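Local atomic coordinates of glycosyl hydrolase 25 (Streptococcus pneumoniae, PDB entry 4FF5), a protein that probably hydrolyses glycosidic bonds of cell-wall peptidoglycan, as a family 25 glycosyl hydrolase, and takes part in the invasion of host cells by the pneumococcus. Residues H49-I54 against K253-T258; S203-S208 against D245-S250; E217-T222 against D227-T232. One frame throughout, in Å; residues are numbered along the deposited sequence.

Contact 1 (H49-I54 against K253-T258); sequences HLDKPI and KNKEET
L50 and E256 bring the two backbones together, their CA atoms 7.3 Å apart, where a type I turn from H49 to K52 passes the first turn of helix 255-263. The polar half of the contact is the ammonium group of K255. From CG onward this lysine is extended, and its CG lies anti to the backbone N (chi1 -172°), which carries NZ clear of its own helix and into the turn. There K255 NZ donates to L50 O at 3.0 Å, arriving at a C=O...N angle of 125° and tilted 35° from the carbonyl plane. It also forms a salt bridge with D51, K255 NZ to D51 OD1 2.9 Å, through the anti lone pair of that oxygen. Water 1 accepts from K255 NZ at 2.8 Å and donates to K52 O, so one ammonium grips three successive residues of the turn, the last through the water.

Beside this polar cluster, L50 slides antiparallel to the lysine chain, L50 CD1 touching K255 CG at 4.0 Å. Its other methyl meets the helix backbone, L50 CD2 to E256 CA 4.0 Å, with the two side chains crossing at about a right angle. Beyond the segments L50 also packs on F259, one turn further along the helix, and K255 on I249.

The helix start is itself fixed by N254, whose OD1 accepts from E257 N at 2.7 Å in the carbonyl plane. The surface turn just ahead of strand 54-57, the first of the TIM barrel, is thus joined to the asparagine-capped C-terminal helix.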
loop_
_atom_site.group_PDB
_atom_site.type_symbol
_atom_site.label_atom_id
_atom_site.label_comp_id
_atom_site.label_asym_id
_atom_site.label_seq_id
_atom_site.Cartn_x
_atom_site.Cartn_y
_atom_site.Cartn_z
ATOM N N HIS A 49 10.080 6.883 -15.566
ATOM C CA HIS A 49 9.524 5.541 -15.417
ATOM C C HIS A 49 8.028 5.522 -15.186
ATOM O O HIS A 49 7.465 4.482 -14.841
ATOM C CB HIS A 49 10.240 4.805 -14.291
ATOM C CG HIS A 49 11.657 4.396 -14.638
ATOM N ND1 HIS A 49 12.514 3.921 -13.720
ATOM C CD2 HIS A 49 12.344 4.415 -15.847
ATOM C CE1 HIS A 49 13.687 3.624 -14.313
ATOM N NE2 HIS A 49 13.581 3.929 -15.617
ATOM N N LEU A 50 7.382 6.663 -15.411
ATOM C CA LEU A 50 5.972 6.867 -15.063
ATOM C C LEU A 50 5.016 5.817 -15.652
ATOM O O LEU A 50 4.011 5.500 -15.041
ATOM C CB LEU A 50 5.540 8.288 -15.457
ATOM C CG LEU A 50 4.126 8.767 -15.164
ATOM C CD1 LEU A 50 3.898 8.856 -13.670
ATOM C CD2 LEU A 50 3.902 10.119 -15.825
ATOM N N ASP A 51 5.326 5.265 -16.823
ATOM C CA ASP A 51 4.439 4.249 -17.403
ATOM C C ASP A 51 4.752 2.802 -16.990
ATOM O O ASP A 51 4.095 1.863 -17.431
ATOM C CB ASP A 51 4.328 4.419 -18.913
ATOM C CG ASP A 51 3.637 5.728 -19.297
ATOM O OD1 ASP A 51 2.790 6.237 -18.514
ATOM O OD2 ASP A 51 3.945 6.253 -20.381
ATOM N N LYS A 52 5.740 2.639 -16.117
ATOM C CA LYS A 52 6.011 1.350 -15.515
ATOM C C LYS A 52 5.047 1.186 -14.326
ATOM O O LYS A 52 4.613 2.177 -13.734
ATOM C CB LYS A 52 7.474 1.265 -15.086
ATOM C CG LYS A 52 8.416 0.935 -16.243
ATOM C CD LYS A 52 9.778 1.584 -16.072
ATOM C CE LYS A 52 10.754 1.207 -17.186
ATOM N NZ LYS A 52 10.097 1.074 -18.515
ATOM N N PRO A 53 4.687 -0.062 -13.995
ATOM C CA PRO A 53 3.629 -0.265 -13.004
ATOM C C PRO A 53 4.077 0.036 -11.568
ATOM O O PRO A 53 5.280 0.085 -11.286
ATOM C CB PRO A 53 3.317 -1.752 -13.143
ATOM C CG PRO A 53 4.579 -2.360 -13.619
ATOM C CD PRO A 53 5.210 -1.336 -14.522
ATOM N N ILE A 54 3.102 0.253 -10.688
ATOM C CA ILE A 54 3.340 0.364 -9.251
ATOM C C ILE A 54 3.053 -1.002 -8.618
ATOM O O ILE A 54 1.989 -1.591 -8.848
ATOM C CB ILE A 54 2.435 1.445 -8.616
ATOM C CG1 ILE A 54 2.795 2.844 -9.176
ATOM C CG2 ILE A 54 2.482 1.385 -7.085
ATOM C CD1 ILE A 54 1.624 3.815 -9.116
ATOM N N LYS A 253 -7.553 10.146 -13.621
ATOM C CA LYS A 253 -6.796 11.223 -12.977
ATOM C C LYS A 253 -5.707 11.689 -13.938
ATOM O O LYS A 253 -5.398 10.984 -14.898
ATOM C CB LYS A 253 -6.168 10.717 -11.658
ATOM C CG LYS A 253 -7.174 10.354 -10.564
ATOM C CD LYS A 253 -7.756 11.612 -9.940
ATOM C CE LYS A 253 -8.833 11.290 -8.930
ATOM N NZ LYS A 253 -9.145 12.515 -8.148
ATOM N N ASN A 254 -5.130 12.865 -13.704
ATOM C CA ASN A 254 -3.895 13.231 -14.405
ATOM C C ASN A 254 -2.762 12.365 -13.850
ATOM O O ASN A 254 -2.461 12.428 -12.659
ATOM C CB ASN A 254 -3.551 14.703 -14.220
ATOM C CG ASN A 254 -2.199 15.065 -14.821
ATOM O OD1 ASN A 254 -1.150 14.851 -14.216
ATOM N ND2 ASN A 254 -2.222 15.626 -16.025
ATOM N N LYS A 255 -2.125 11.582 -14.708
ATOM C CA LYS A 255 -1.194 10.567 -14.232
ATOM C C LYS A 255 0.026 11.136 -13.491
ATOM O O LYS A 255 0.348 10.700 -12.364
ATOM C CB LYS A 255 -0.760 9.634 -15.360
ATOM C CG LYS A 255 0.044 8.460 -14.839
ATOM C CD LYS A 255 0.235 7.402 -15.898
ATOM C CE LYS A 255 0.772 6.140 -15.249
ATOM N NZ LYS A 255 1.239 5.168 -16.259
ATOM N N GLU A 256 0.699 12.096 -14.115
ATOM C CA GLU A 256 1.862 12.720 -13.503
ATOM C C GLU A 256 1.547 13.411 -12.165
ATOM O O GLU A 256 2.288 13.236 -11.199
ATOM C CB GLU A 256 2.512 13.703 -14.474
ATOM C CG GLU A 256 3.929 14.083 -14.078
ATOM C CD GLU A 256 4.502 15.150 -14.981
ATOM O OE1 GLU A 256 5.212 16.041 -14.473
ATOM O OE2 GLU A 256 4.233 15.095 -16.197
ATOM N N GLU A 257 0.456 14.176 -12.097
ATOM C CA GLU A 257 0.067 14.861 -10.840
ATOM C C GLU A 257 -0.273 13.899 -9.711
ATOM O O GLU A 257 0.076 14.140 -8.555
ATOM C CB GLU A 257 -1.117 15.810 -11.050
ATOM C CG GLU A 257 -0.731 17.164 -11.636
ATOM C CD GLU A 257 -1.946 18.014 -11.975
ATOM O OE1 GLU A 257 -3.082 17.615 -11.602
ATOM O OE2 GLU A 257 -1.761 19.082 -12.603
ATOM N N THR A 258 -0.975 12.825 -10.057
ATOM C CA THR A 258 -1.395 11.822 -9.081
ATOM C C THR A 258 -0.223 10.976 -8.592
ATOM O O THR A 258 -0.140 10.641 -7.413
ATOM C CB THR A 258 -2.541 10.950 -9.634
ATOM O OG1 THR A 258 -3.623 11.808 -10.038
ATOM C CG2 THR A 258 -3.074 9.992 -8.556
HETATM O O HOH W 1 2.067 2.865 -14.879
#

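Contact 2 (S203-S208 against D245-S250); sequences SVWIPS and DINVIS
W205 presents the pyrrole edge of its indole to the amide of N247, and this one meeting of side chains makes the whole contact. W205 NE1 donates to N247 OD1 at 2.8 Å, with the oxygen close to the indole plane but the bond bent to 146° at the hydrogen. From the side of the asparagine the approach is less regular: the indole nitrogen stands 48° out of the carbonyl plane, not on a lone pair. OD1 meets the indole at its edge, and the amide plane is turned 69° from the ring. N247 OD1 also lies 3.5 Å from W205 CZ2, at the six-membered part of the same edge.

N247 reaches the ring with CG anti to its carbonyl carbon, and its CB points toward strand 203-207. The far end of the amide is held too: ND2 donates to D56 OD1 and to I54 O, both on strand 54-57. With OD1 taken by the indole and ND2 by that strand, the rotation of the amide is fixed and both its polar atoms are satisfied in a buried place. W205 in turn is bordered by Y185 and W152, each edge-to-face with it.

Strands 203-207 and 244-249 are not neighbours; 228-232 runs between them, parallel to the former and antiparallel to the latter. The bond therefore reaches past an intervening strand, a side-chain tie among W152, Y185 and D56 inside a TIM barrel whose eighth strand is reversed.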
loop_
_atom_site.group_PDB
_atom_site.type_symbol
_atom_site.label_atom_id
_atom_site.label_comp_id
_atom_site.label_asym_id
_atom_site.label_seq_id
_atom_site.Cartn_x
_atom_site.Cartn_y
_atom_site.Cartn_z
ATOM N N SER A 203 -6.272 9.896 0.047
ATOM C CA SER A 203 -6.341 9.148 -1.210
ATOM C C SER A 203 -7.092 7.825 -1.025
ATOM O O SER A 203 -7.227 7.325 0.097
ATOM C CB SER A 203 -4.935 8.855 -1.743
ATOM O OG SER A 203 -4.982 8.259 -3.040
ATOM N N VAL A 204 -7.558 7.260 -2.138
ATOM C CA VAL A 204 -8.268 5.982 -2.128
ATOM C C VAL A 204 -7.622 5.045 -3.135
ATOM O O VAL A 204 -7.286 5.440 -4.266
ATOM C CB VAL A 204 -9.790 6.146 -2.386
ATOM C CG1 VAL A 204 -10.483 4.781 -2.337
ATOM C CG2 VAL A 204 -10.408 7.086 -1.341
ATOM N N TRP A 205 -7.462 3.792 -2.721
ATOM C CA TRP A 205 -6.818 2.785 -3.534
ATOM C C TRP A 205 -7.764 1.623 -3.564
ATOM O O TRP A 205 -8.254 1.200 -2.504
ATOM C CB TRP A 205 -5.514 2.465 -2.820
ATOM C CG TRP A 205 -4.687 1.332 -3.321
ATOM C CD1 TRP A 205 -4.718 0.696 -4.573
ATOM C CD2 TRP A 205 -3.604 0.705 -2.584
ATOM N NE1 TRP A 205 -3.740 -0.280 -4.632
ATOM C CE2 TRP A 205 -3.065 -0.347 -3.451
ATOM C CE3 TRP A 205 -3.083 0.865 -1.299
ATOM C CZ2 TRP A 205 -2.001 -1.156 -3.054
ATOM C CZ3 TRP A 205 -2.022 0.030 -0.906
ATOM C CH2 TRP A 205 -1.508 -0.960 -1.764
ATOM N N ILE A 206 -8.121 1.144 -4.759
ATOM C CA ILE A 206 -9.174 0.110 -4.846
ATOM C C ILE A 206 -8.745 -1.103 -5.669
ATOM O O ILE A 206 -8.268 -0.958 -6.805
ATOM C CB ILE A 206 -10.542 0.659 -5.384
ATOM C CG1 ILE A 206 -11.042 1.842 -4.549
ATOM C CG2 ILE A 206 -11.611 -0.446 -5.402
ATOM C CD1 ILE A 206 -12.287 2.548 -5.096
ATOM N N PRO A 207 -8.940 -2.319 -5.108
ATOM C CA PRO A 207 -8.661 -3.507 -5.919
ATOM C C PRO A 207 -9.829 -3.874 -6.852
ATOM O O PRO A 207 -10.994 -3.759 -6.467
ATOM C CB PRO A 207 -8.472 -4.601 -4.872
ATOM C CG PRO A 207 -9.393 -4.179 -3.729
ATOM C CD PRO A 207 -9.342 -2.664 -3.720
ATOM N N SER A 208 -9.514 -4.314 -8.069
ATOM C CA SER A 208 -10.531 -4.957 -8.921
ATOM C C SER A 208 -9.801 -5.806 -9.954
ATOM O O SER A 208 -9.110 -5.263 -10.803
ATOM C CB SER A 208 -11.402 -3.910 -9.618
ATOM O OG SER A 208 -12.392 -4.523 -10.424
ATOM N N ASP A 245 1.336 -8.351 -6.838
ATOM C CA ASP A 245 0.259 -7.381 -6.917
ATOM C C ASP A 245 0.725 -6.210 -7.760
ATOM O O ASP A 245 1.742 -5.577 -7.423
ATOM C CB ASP A 245 -0.075 -6.822 -5.530
ATOM C CG ASP A 245 -0.762 -7.827 -4.609
ATOM O OD1 ASP A 245 -0.880 -7.520 -3.392
ATOM O OD2 ASP A 245 -1.183 -8.911 -5.063
ATOM N N ILE A 246 -0.048 -5.866 -8.798
ATOM C CA ILE A 246 0.285 -4.724 -9.646
ATOM C C ILE A 246 -0.838 -3.700 -9.623
ATOM O O ILE A 246 -2.028 -4.049 -9.588
ATOM C CB ILE A 246 0.574 -5.090 -11.130
ATOM C CG1 ILE A 246 1.408 -6.364 -11.240
ATOM C CG2 ILE A 246 1.219 -3.897 -11.840
ATOM C CD1 ILE A 246 2.780 -6.273 -10.620
ATOM N N ASN A 247 -0.411 -2.445 -9.628
ATOM C CA ASN A 247 -1.271 -1.292 -9.498
ATOM C C ASN A 247 -1.002 -0.302 -10.622
ATOM O O ASN A 247 0.112 -0.232 -11.179
ATOM C CB ASN A 247 -0.996 -0.603 -8.149
ATOM C CG ASN A 247 -1.111 -1.555 -6.979
ATOM O OD1 ASN A 247 -2.199 -1.792 -6.475
ATOM N ND2 ASN A 247 0.013 -2.144 -6.570
ATOM N N VAL A 248 -2.009 0.494 -10.938
ATOM C CA VAL A 248 -1.806 1.618 -11.854
ATOM C C VAL A 248 -2.535 2.858 -11.301
ATOM O O VAL A 248 -3.555 2.732 -10.636
ATOM C CB VAL A 248 -2.253 1.230 -13.288
ATOM C CG1 VAL A 248 -3.772 1.079 -13.358
ATOM C CG2 VAL A 248 -1.769 2.245 -14.312
ATOM N N ILE A 249 -1.972 4.044 -11.532
ATOM C CA ILE A 249 -2.717 5.297 -11.324
ATOM C C ILE A 249 -4.009 5.237 -12.185
ATOM O O ILE A 249 -3.973 4.826 -13.347
ATOM C CB ILE A 249 -1.860 6.534 -11.713
ATOM C CG1 ILE A 249 -0.602 6.688 -10.824
ATOM C CG2 ILE A 249 -2.691 7.822 -11.711
ATOM C CD1 ILE A 249 -0.847 6.686 -9.329
ATOM N N SER A 250 -5.146 5.631 -11.625
ATOM C CA SER A 250 -6.409 5.580 -12.380
ATOM C C SER A 250 -6.336 6.462 -13.638
ATOM O O SER A 250 -5.894 7.604 -13.545
ATOM C CB SER A 250 -7.572 6.035 -11.502
ATOM O OG SER A 250 -8.694 6.343 -12.315
#

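Contact 3 (E217-T222 against D227-T232); sequences ESSPKT and DIHQYT
In the helix-less connection between the sixth and seventh strands of the family 25 barrel, 203-207 and 228-232, the loop folds back over the barrel wall and P220 lies on the imidazole of H229. This is a CH-pi contact: P220 CD sits 3.6 Å from the centroid of the H229 ring, only 11° off the normal, with P220 CG further along toward H229 CD2. On the opposite face Y231 CB stands 3.3 Å above the plane of the H229 ring, displaced toward its rim, so the imidazole is held between a proline from the loop and a residue of its own strand. H229 points its CB toward the loop and keeps CG anti to the backbone N (chi1 166°), which stands the ring out from the strand to meet the proline.

Both ring nitrogens have polar partners. NE2 is hydrogen-bonded to S208 O, just past the end of strand 203-207. H229 ND1 lies 2.9 Å from water 3, which in turn is 3.2 Å from S219 OG. S218 O comes obliquely to the ring, 3.2 Å from H229 CE1; it is nearly as close to NE2, but at an angle too poor for a hydrogen bond. The S218 hydroxyl turns elsewhere, to S208 OG.

Where E217 passes the end of strand 228-232, water 2 bridges the backbones, accepting from E217 N at 2.9 Å and lying 2.9 Å from Y231 O, to which it probably donates, though it has more acceptors in reach than protons. P220 also packs on I206 and Y226, and L216 touches H229. In a canonical barrel a helix would be expected between successive strands; here an irregular connection lies over the outer side of strand 228-232, in keeping with the modified TIM barrel of family 25.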
loop_
_atom_site.group_PDB
_atom_site.type_symbol
_atom_site.label_atom_id
_atom_site.label_comp_id
_atom_site.label_asym_id
_atom_site.label_seq_id
_atom_site.Cartn_x
_atom_site.Cartn_y
_atom_site.Cartn_z
ATOM N N GLU A 217 -7.999 -5.811 -16.477
ATOM C CA GLU A 217 -9.191 -6.293 -17.184
ATOM C C GLU A 217 -10.553 -5.784 -16.731
ATOM O O GLU A 217 -11.554 -5.994 -17.425
ATOM C CB GLU A 217 -9.167 -7.813 -17.330
ATOM C CG GLU A 217 -9.418 -8.592 -16.069
ATOM C CD GLU A 217 -9.423 -10.078 -16.336
ATOM O OE1 GLU A 217 -10.425 -10.737 -15.979
ATOM O OE2 GLU A 217 -8.436 -10.577 -16.925
ATOM N N SER A 218 -10.596 -5.143 -15.575
ATOM C CA SER A 218 -11.809 -4.490 -15.087
ATOM C C SER A 218 -11.387 -3.468 -14.054
ATOM O O SER A 218 -10.502 -3.736 -13.237
ATOM C CB SER A 218 -12.819 -5.490 -14.492
ATOM O OG SER A 218 -12.654 -5.638 -13.091
ATOM N N SER A 219 -12.008 -2.291 -14.100
ATOM C CA SER A 219 -11.703 -1.215 -13.164
ATOM C C SER A 219 -12.729 -1.168 -12.038
ATOM O O SER A 219 -13.825 -1.739 -12.167
ATOM C CB SER A 219 -11.638 0.131 -13.895
ATOM O OG SER A 219 -10.698 0.074 -14.951
ATOM N N PRO A 220 -12.371 -0.517 -10.916
ATOM C CA PRO A 220 -13.278 -0.464 -9.762
ATOM C C PRO A 220 -14.705 -0.035 -10.125
ATOM O O PRO A 220 -14.885 0.958 -10.827
ATOM C CB PRO A 220 -12.605 0.553 -8.855
ATOM C CG PRO A 220 -11.131 0.377 -9.130
ATOM C CD PRO A 220 -11.082 0.152 -10.626
ATOM N N LYS A 221 -15.699 -0.794 -9.655
ATOM C CA LYS A 221 -17.100 -0.557 -10.021
ATOM C C LYS A 221 -17.735 0.460 -9.075
ATOM O O LYS A 221 -18.613 0.134 -8.268
ATOM C CB LYS A 221 -17.903 -1.869 -10.063
ATOM C CG LYS A 221 -17.461 -2.829 -11.157
ATOM C CD LYS A 221 -18.118 -4.192 -10.988
ATOM C CE LYS A 221 -17.193 -5.326 -11.427
ATOM N NZ LYS A 221 -17.352 -5.631 -12.874
ATOM N N THR A 222 -17.224 1.683 -9.142
ATOM C CA THR A 222 -17.709 2.790 -8.318
ATOM C C THR A 222 -17.496 4.112 -9.032
ATOM O O THR A 222 -16.601 4.224 -9.874
ATOM C CB THR A 222 -17.028 2.848 -6.931
ATOM O OG1 THR A 222 -17.553 3.967 -6.207
ATOM C CG2 THR A 222 -15.477 2.997 -7.042
ATOM N N ASP A 227 -7.558 7.174 -6.647
ATOM C CA ASP A 227 -6.299 7.565 -7.269
ATOM C C ASP A 227 -5.552 6.394 -7.888
ATOM O O ASP A 227 -4.768 6.556 -8.827
ATOM C CB ASP A 227 -5.383 8.194 -6.216
ATOM C CG ASP A 227 -5.789 9.595 -5.844
ATOM O OD1 ASP A 227 -6.506 10.250 -6.622
ATOM O OD2 ASP A 227 -5.362 10.060 -4.766
ATOM N N ILE A 228 -5.765 5.202 -7.347
ATOM C CA ILE A 228 -4.906 4.075 -7.723
ATOM C C ILE A 228 -5.719 2.769 -7.637
ATOM O O ILE A 228 -6.591 2.617 -6.783
ATOM C CB ILE A 228 -3.588 4.084 -6.880
ATOM C CG1 ILE A 228 -2.653 2.917 -7.253
ATOM C CG2 ILE A 228 -3.878 4.210 -5.383
ATOM C CD1 ILE A 228 -1.204 3.114 -6.825
ATOM N N HIS A 229 -5.431 1.870 -8.572
ATOM C CA HIS A 229 -6.200 0.659 -8.823
ATOM C C HIS A 229 -5.303 -0.550 -8.765
ATOM O O HIS A 229 -4.338 -0.684 -9.536
ATOM C CB HIS A 229 -6.899 0.804 -10.179
ATOM C CG HIS A 229 -7.465 -0.478 -10.750
ATOM N ND1 HIS A 229 -7.570 -0.679 -12.081
ATOM C CD2 HIS A 229 -7.988 -1.627 -10.133
ATOM C CE1 HIS A 229 -8.103 -1.890 -12.310
ATOM N NE2 HIS A 229 -8.369 -2.468 -11.121
ATOM N N GLN A 230 -5.602 -1.448 -7.840
ATOM C CA GLN A 230 -4.894 -2.706 -7.777
ATOM C C GLN A 230 -5.547 -3.685 -8.753
ATOM O O GLN A 230 -6.652 -4.176 -8.488
ATOM C CB GLN A 230 -4.956 -3.272 -6.373
ATOM C CG GLN A 230 -3.930 -4.383 -6.160
ATOM C CD GLN A 230 -4.069 -4.991 -4.791
ATOM O OE1 GLN A 230 -5.106 -5.621 -4.480
ATOM N NE2 GLN A 230 -3.017 -4.859 -3.965
ATOM N N TYR A 231 -4.893 -3.966 -9.881
ATOM C CA TYR A 231 -5.608 -4.666 -10.959
ATOM C C TYR A 231 -5.421 -6.184 -11.055
ATOM O O TYR A 231 -6.179 -6.856 -11.757
ATOM C CB TYR A 231 -5.392 -3.986 -12.323
ATOM C CG TYR A 231 -3.998 -4.098 -12.940
ATOM C CD1 TYR A 231 -3.590 -5.251 -13.606
ATOM C CD2 TYR A 231 -3.114 -3.014 -12.897
ATOM C CE1 TYR A 231 -2.329 -5.344 -14.198
ATOM C CE2 TYR A 231 -1.855 -3.087 -13.489
ATOM C CZ TYR A 231 -1.475 -4.238 -14.143
ATOM O OH TYR A 231 -0.223 -4.288 -14.728
ATOM N N THR A 232 -4.410 -6.721 -10.366
ATOM C CA THR A 232 -4.171 -8.163 -10.342
ATOM C C THR A 232 -3.321 -8.533 -9.125
ATOM O O THR A 232 -2.591 -7.687 -8.590
ATOM C CB THR A 232 -3.495 -8.661 -11.657
ATOM O OG1 THR A 232 -3.453 -10.081 -11.669
ATOM C CG2 THR A 232 -2.073 -8.105 -11.811
HETATM O O HOH W 2 -8.168 -5.820 -13.550
HETATM O O HOH W 3 -7.816 1.200 -14.250
#

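How the contacts relate
From the N terminus, the chain leaves helix 39-48 through the turn of contact 1, enters strand 54-57 and runs round the barrel strands, the last of them antiparallel, before helix 255-263 comes back to that turn. Contact 1 thus closes almost the whole modelled chain. Contact 2 lies within that span, joining strand 203-207 to strand 244-249, and contact 3 lies within contact 2, where the loop before strand 228-232 returns to it. None crosses another. Contacts 2 and 3 share a patch of the sheet: I246 O lies 2.9 Å from Y231 N, a probable hydrogen bond. From contact 1, I54 meets N247 of the last strand and packs on I228 of the one before it.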